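Local coordinates for uncharacterized protein (Bacteroides eggerthii DSM 20697, PDB 4ECO) that is of unknown function but, built as a leucine-rich repeat solenoid, probably binds other proteins, at residues Glu482-Lys485 / Asn486-Leu489. Sequence-based numbering, arbitrary orientation.
Sequences ENFK and NTYL
The Y488 ring takes the backbone oxygen of K485 at its edge and in its plane, CE1 lying 3.2 Å from K485 O, while CG of L489 sits over one face, offset toward the rim. T487 meets the F484 ring likewise at an edge: its CG2 is 4.1 Å from CD2 of F484, and both side chains also touch F453 of helix 451-454. The 3.0 Å backbone bond from L489 N to N486 O closes the turn of the 3-10 segment 487-489. A water bridges the bend, donating to F484 O at 3.1 Å and hydrogen-bonded to T487 OG1 at 2.7 Å; chi1 of 43° sets that hydroxyl between the backbone N and the carbonyl carbon of T487. K485 runs beside N486, pointing the same way and bending at chi4 (-109°); its NZ lies 3.7 Å from N486 ND2, a donor like itself, and that amide gives its hydrogen bond to G456 O. With an alanine in place of N486, the G456 carbonyl would probably lose this amide donor, and the turn its polar link to the residues after helix 451-454. The water thus ties the turn internally, while the N486 amide and the apolar contacts with F453 join it to its solenoid neighbours.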
loop_
_atom_site.group_PDB
_atom_site.type_symbol
_atom_site.label_atom_id
_atom_site.label_comp_id
_atom_site.label_asym_id
_atom_site.label_seq_id
_atom_site.Cartn_x
_atom_site.Cartn_y
_atom_site.Cartn_z
ATOM N N GLU A 482 4.774 39.034 6.386
ATOM C CA GLU A 482 4.744 38.402 5.071
ATOM C C GLU A 482 4.171 36.979 5.156
ATOM O O GLU A 482 4.481 36.226 6.085
ATOM C CB GLU A 482 6.149 38.406 4.411
ATOM C CG GLU A 482 7.225 37.491 4.991
ATOM C CD GLU A 482 8.525 38.142 5.446
ATOM O OE1 GLU A 482 8.475 39.200 6.118
ATOM O OE2 GLU A 482 9.593 37.546 5.184
ATOM N N ASN A 483 3.302 36.635 4.192
ATOM C CA ASN A 483 2.712 35.295 4.080
ATOM C C ASN A 483 3.620 34.407 3.275
ATOM O O ASN A 483 4.463 34.924 2.547
ATOM C CB ASN A 483 1.334 35.339 3.431
ATOM C CG ASN A 483 0.198 35.557 4.375
ATOM O OD1 ASN A 483 0.151 34.997 5.459
ATOM N ND2 ASN A 483 -0.792 36.308 3.936
ATOM N N PHE A 484 3.469 33.088 3.379
ATOM C CA PHE A 484 4.341 32.226 2.583
ATOM C C PHE A 484 3.708 31.958 1.217
ATOM O O PHE A 484 2.487 32.083 1.052
ATOM C CB PHE A 484 4.679 30.917 3.311
ATOM C CG PHE A 484 5.303 31.112 4.673
ATOM C CD1 PHE A 484 6.381 31.979 4.847
ATOM C CD2 PHE A 484 4.823 30.424 5.778
ATOM C CE1 PHE A 484 6.953 32.166 6.108
ATOM C CE2 PHE A 484 5.404 30.597 7.034
ATOM C CZ PHE A 484 6.462 31.474 7.193
ATOM N N LYS A 485 4.560 31.616 0.244
ATOM C CA LYS A 485 4.219 31.366 -1.153
ATOM C C LYS A 485 2.941 30.507 -1.334
ATOM O O LYS A 485 2.092 30.890 -2.144
ATOM C CB LYS A 485 5.402 30.672 -1.875
ATOM C CG LYS A 485 5.168 30.390 -3.366
ATOM C CD LYS A 485 6.193 29.433 -3.994
ATOM C CE LYS A 485 5.981 29.292 -5.492
ATOM N NZ LYS A 485 5.434 27.959 -5.894
ATOM N N ASN A 486 2.798 29.381 -0.611
ATOM C CA ASN A 486 1.705 28.463 -0.895
ATOM C C ASN A 486 0.690 28.212 0.236
ATOM O O ASN A 486 -0.171 27.351 0.047
ATOM C CB ASN A 486 2.310 27.105 -1.281
ATOM C CG ASN A 486 2.878 27.069 -2.673
ATOM O OD1 ASN A 486 2.309 27.617 -3.622
ATOM N ND2 ASN A 486 3.975 26.360 -2.843
ATOM N N THR A 487 0.723 28.956 1.357
ATOM C CA THR A 487 -0.242 28.724 2.448
ATOM C C THR A 487 -1.709 28.956 1.997
ATOM O O THR A 487 -2.621 28.415 2.623
ATOM C CB THR A 487 0.073 29.565 3.685
ATOM O OG1 THR A 487 0.413 30.878 3.277
ATOM C CG2 THR A 487 1.214 29.008 4.479
ATOM N N TYR A 488 -1.926 29.679 0.889
ATOM C CA TYR A 488 -3.252 29.954 0.335
ATOM C C TYR A 488 -3.909 28.651 -0.146
ATOM O O TYR A 488 -5.134 28.596 -0.238
ATOM C CB TYR A 488 -3.174 30.989 -0.815
ATOM C CG TYR A 488 -2.577 30.460 -2.109
ATOM C CD1 TYR A 488 -1.200 30.439 -2.310
ATOM C CD2 TYR A 488 -3.392 29.991 -3.135
ATOM C CE1 TYR A 488 -0.649 29.928 -3.483
ATOM C CE2 TYR A 488 -2.852 29.480 -4.316
ATOM C CZ TYR A 488 -1.481 29.455 -4.486
ATOM O OH TYR A 488 -0.953 28.937 -5.642
ATOM N N LEU A 489 -3.098 27.612 -0.430
ATOM C CA LEU A 489 -3.542 26.276 -0.854
ATOM C C LEU A 489 -4.163 25.435 0.260
ATOM O O LEU A 489 -4.890 24.499 -0.050
ATOM C CB LEU A 489 -2.363 25.467 -1.427
ATOM C CG LEU A 489 -1.697 25.979 -2.702
ATOM C CD1 LEU A 489 -0.400 25.272 -2.926
ATOM C CD2 LEU A 489 -2.595 25.778 -3.912
HETATM O O HOH W 1 -0.597 32.535 1.333
#